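Long-range contact in IscA (Thermosynechococcus elongatus, PDB 1X0G), which binds a [2Fe-2S] cluster and probably serves as a scaffold on which iron-sulfur clusters are assembled: residues R21-Q31 against D43-D54. Numbering follows the deposited sequence.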
# COMPACT_ATOMS: atom_id res chain seq x y z
N ARG C 21 -30.15 -4.04 -5.02
CA ARG C 21 -28.81 -4.51 -5.39
C ARG C 21 -28.53 -5.73 -4.47
O ARG C 21 -28.00 -5.61 -3.33
CB ARG C 21 -27.73 -3.41 -5.20
CG ARG C 21 -27.25 -2.64 -6.46
CD ARG C 21 -26.90 -3.55 -7.64
NE ARG C 21 -28.11 -3.86 -8.41
CZ ARG C 21 -28.13 -4.30 -9.67
NH1 ARG C 21 -26.99 -4.49 -10.32
NH2 ARG C 21 -29.29 -4.54 -10.29
N ARG C 22 -28.90 -6.92 -4.97
CA ARG C 22 -28.84 -8.16 -4.20
C ARG C 22 -27.80 -9.18 -4.75
O ARG C 22 -26.91 -9.65 -4.03
CB ARG C 22 -30.25 -8.79 -4.11
CG ARG C 22 -31.36 -7.87 -3.68
CD ARG C 22 -32.51 -8.63 -3.12
NE ARG C 22 -33.26 -9.33 -4.15
CZ ARG C 22 -34.29 -10.13 -3.90
NH1 ARG C 22 -34.68 -10.33 -2.64
NH2 ARG C 22 -34.94 -10.74 -4.89
N GLY C 23 -27.90 -9.51 -6.04
CA GLY C 23 -27.32 -10.73 -6.57
C GLY C 23 -28.33 -11.80 -6.20
O GLY C 23 -28.30 -12.91 -6.71
N GLN C 24 -29.21 -11.39 -5.28
CA GLN C 24 -30.44 -12.08 -4.83
C GLN C 24 -30.23 -13.48 -4.23
O GLN C 24 -31.15 -14.33 -4.24
CB GLN C 24 -31.54 -11.99 -5.90
CG GLN C 24 -31.61 -10.59 -6.52
CD GLN C 24 -32.89 -10.35 -7.26
OE1 GLN C 24 -33.37 -11.22 -7.99
NE2 GLN C 24 -33.46 -9.16 -7.09
N ALA C 25 -29.00 -13.68 -3.72
CA ALA C 25 -28.59 -14.88 -2.99
C ALA C 25 -28.16 -14.43 -1.64
O ALA C 25 -27.54 -13.36 -1.51
CB ALA C 25 -27.45 -15.55 -3.67
N ALA C 26 -28.46 -15.25 -0.64
CA ALA C 26 -27.93 -14.98 0.70
C ALA C 26 -26.42 -15.32 0.67
O ALA C 26 -25.99 -16.34 1.25
CB ALA C 26 -28.71 -15.74 1.79
N ILE C 27 -25.65 -14.49 -0.07
CA ILE C 27 -24.19 -14.56 -0.05
C ILE C 27 -23.44 -13.26 0.33
O ILE C 27 -23.59 -12.21 -0.30
CB ILE C 27 -23.59 -15.24 -1.29
CG1 ILE C 27 -24.17 -16.64 -1.47
CG2 ILE C 27 -22.16 -15.48 -1.04
CD1 ILE C 27 -24.47 -17.10 -2.94
N LEU C 28 -22.66 -13.39 1.38
CA LEU C 28 -21.88 -12.31 1.88
C LEU C 28 -20.47 -12.64 1.64
O LEU C 28 -19.97 -13.64 2.13
CB LEU C 28 -22.02 -12.20 3.38
CG LEU C 28 -21.12 -11.15 4.04
CD1 LEU C 28 -21.57 -9.80 3.53
CD2 LEU C 28 -21.25 -11.17 5.60
N ARG C 29 -19.80 -11.76 0.94
CA ARG C 29 -18.45 -12.04 0.57
C ARG C 29 -17.61 -11.08 1.33
O ARG C 29 -17.89 -9.87 1.33
CB ARG C 29 -18.28 -11.89 -0.91
CG ARG C 29 -16.87 -11.98 -1.33
CD ARG C 29 -16.80 -12.25 -2.80
NE ARG C 29 -15.61 -13.03 -3.13
CZ ARG C 29 -14.41 -12.49 -3.24
NH1 ARG C 29 -14.30 -11.17 -3.01
NH2 ARG C 29 -13.33 -13.24 -3.51
N ILE C 30 -16.66 -11.63 2.07
CA ILE C 30 -15.70 -10.88 2.85
C ILE C 30 -14.29 -10.98 2.26
O ILE C 30 -13.80 -12.06 1.78
CB ILE C 30 -15.66 -11.37 4.25
CG1 ILE C 30 -17.03 -11.38 4.83
CG2 ILE C 30 -14.96 -10.36 5.21
CD1 ILE C 30 -16.93 -11.80 6.30
N GLN C 31 -13.64 -9.82 2.22
CA GLN C 31 -12.24 -9.77 1.80
C GLN C 31 -11.63 -8.58 2.54
O GLN C 31 -12.38 -7.93 3.31
CB GLN C 31 -12.15 -9.72 0.29
CG GLN C 31 -12.27 -8.39 -0.33
CD GLN C 31 -12.17 -8.46 -1.84
OE1 GLN C 31 -11.80 -9.49 -2.40
NE2 GLN C 31 -12.53 -7.38 -2.51
N ASP C 43 -13.74 -5.64 3.78
CA ASP C 43 -14.63 -5.28 2.70
C ASP C 43 -15.75 -6.32 2.54
O ASP C 43 -15.53 -7.57 2.33
CB ASP C 43 -13.84 -5.12 1.43
CG ASP C 43 -14.73 -4.91 0.25
OD1 ASP C 43 -14.66 -3.80 -0.33
OD2 ASP C 43 -15.58 -5.81 -0.07
N LEU C 44 -16.96 -5.81 2.62
CA LEU C 44 -18.09 -6.65 2.60
C LEU C 44 -18.94 -6.39 1.41
O LEU C 44 -19.33 -5.28 1.18
CB LEU C 44 -18.91 -6.33 3.81
CG LEU C 44 -18.33 -6.82 5.14
CD1 LEU C 44 -19.19 -6.29 6.30
CD2 LEU C 44 -18.22 -8.36 5.25
N ALA C 45 -19.30 -7.42 0.68
CA ALA C 45 -20.24 -7.23 -0.41
C ALA C 45 -21.30 -8.35 -0.41
O ALA C 45 -21.04 -9.50 -0.07
CB ALA C 45 -19.52 -7.22 -1.65
N LEU C 46 -22.53 -8.02 -0.76
CA LEU C 46 -23.46 -9.08 -1.09
C LEU C 46 -23.22 -9.39 -2.53
O LEU C 46 -23.07 -8.47 -3.34
CB LEU C 46 -24.88 -8.59 -1.01
CG LEU C 46 -25.27 -8.06 0.35
CD1 LEU C 46 -26.51 -7.15 0.17
CD2 LEU C 46 -25.49 -9.25 1.32
N VAL C 47 -23.17 -10.66 -2.88
CA VAL C 47 -22.76 -11.00 -4.25
C VAL C 47 -23.69 -12.04 -4.78
O VAL C 47 -24.44 -12.64 -4.02
CB VAL C 47 -21.25 -11.49 -4.28
CG1 VAL C 47 -20.31 -10.36 -4.05
CG2 VAL C 47 -21.03 -12.56 -3.25
N ALA C 48 -23.65 -12.30 -6.07
CA ALA C 48 -24.64 -13.25 -6.60
C ALA C 48 -24.23 -14.69 -6.35
O ALA C 48 -25.06 -15.60 -6.18
CB ALA C 48 -24.90 -13.02 -8.08
N GLU C 49 -22.92 -14.87 -6.34
CA GLU C 49 -22.32 -16.16 -6.20
C GLU C 49 -20.90 -15.87 -5.72
O GLU C 49 -20.43 -14.71 -5.71
CB GLU C 49 -22.33 -16.90 -7.54
CG GLU C 49 -21.32 -16.29 -8.48
CD GLU C 49 -21.72 -16.39 -9.90
OE1 GLU C 49 -22.58 -17.25 -10.21
OE2 GLU C 49 -21.16 -15.60 -10.70
N PRO C 50 -20.22 -16.89 -5.21
CA PRO C 50 -18.88 -16.47 -4.81
C PRO C 50 -17.93 -16.92 -5.91
O PRO C 50 -18.34 -17.74 -6.78
CB PRO C 50 -18.67 -17.26 -3.54
CG PRO C 50 -19.55 -18.54 -3.74
CD PRO C 50 -20.51 -18.29 -4.88
N LYS C 51 -16.71 -16.37 -5.89
CA LYS C 51 -15.64 -16.78 -6.80
C LYS C 51 -15.31 -18.24 -6.48
O LYS C 51 -15.25 -18.60 -5.29
CB LYS C 51 -14.43 -15.88 -6.58
CG LYS C 51 -14.70 -14.51 -7.09
CD LYS C 51 -13.48 -13.64 -7.01
CE LYS C 51 -13.80 -12.23 -7.62
NZ LYS C 51 -14.47 -11.26 -6.65
N PRO C 52 -15.12 -19.09 -7.53
CA PRO C 52 -15.05 -20.57 -7.28
C PRO C 52 -14.09 -20.94 -6.12
O PRO C 52 -14.33 -21.84 -5.33
CB PRO C 52 -14.57 -21.17 -8.62
CG PRO C 52 -14.64 -20.04 -9.66
CD PRO C 52 -14.92 -18.71 -8.95
N THR C 53 -13.05 -20.13 -6.01
CA THR C 53 -11.93 -20.30 -5.13
C THR C 53 -12.09 -19.81 -3.65
O THR C 53 -11.19 -19.99 -2.83
CB THR C 53 -10.74 -19.59 -5.81
OG1 THR C 53 -9.70 -19.41 -4.85
CG2 THR C 53 -11.15 -18.19 -6.42
N ASP C 54 -13.22 -19.19 -3.31
CA ASP C 54 -13.43 -18.67 -1.96
C ASP C 54 -13.71 -19.78 -0.95
O ASP C 54 -14.15 -20.89 -1.30
CB ASP C 54 -14.65 -17.74 -1.91
CG ASP C 54 -14.47 -16.42 -2.62
OD1 ASP C 54 -13.29 -15.99 -2.79
OD2 ASP C 54 -15.52 -15.79 -2.98
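Arg29 reaches from strand 27-31 to Asp54 and takes its carboxylate side-on, one nitrogen to each oxygen: NE lies 2.8 Å from Asp54 OD2, and NH2 is equally near Asp54 OD1, whose syn lone pair it meets. The two flat groups are twisted 39° apart. With CG anti to the backbone N (chi1 172°) and the chain extended to NE, the guanidinium is carried past Val47, whose CG2 packs 3.7 Å from Arg29 CB. Lys51 crosses one face of the guanidinium, its NZ 3.6 Å above the plane. The buried carboxylate of Asp54 probably offsets the closeness of these two positive charges. NH1 of Arg29 donates to Gln31 OE1, which it meets from above the amide plane, so all three guanidinium nitrogens are engaged. Without the guanidinium, as with an alanine here, the buried Asp54 carboxylate would probably lose its counter-charge and the 51-54 turn would be less firmly tied to the strand. Asp54 in turn closes that type I turn, its backbone N bonded to Lys51 O.

In the backbone, Arg29 and Ala45 form a hydrogen-bonded antiparallel pair, Arg29 N to Ala45 O being 2.8 Å and nearly straight (171°). Leu28, Ile30, Leu44 and Leu46 point to the other face, where branched aliphatic chains suit a core: Leu44 CD2 packs 3.3 Å from Ile30 CG1. Leu12 of helix 6-15 covers Leu28 and Leu46, Phe90 and Phe92 meet Leu44, and Met86 of the second subunit also packs on Leu44. The arrangement is an antiparallel beta hairpin, strands 27-34 and 40-46, at the centre of the HesB/IscA mixed sheet.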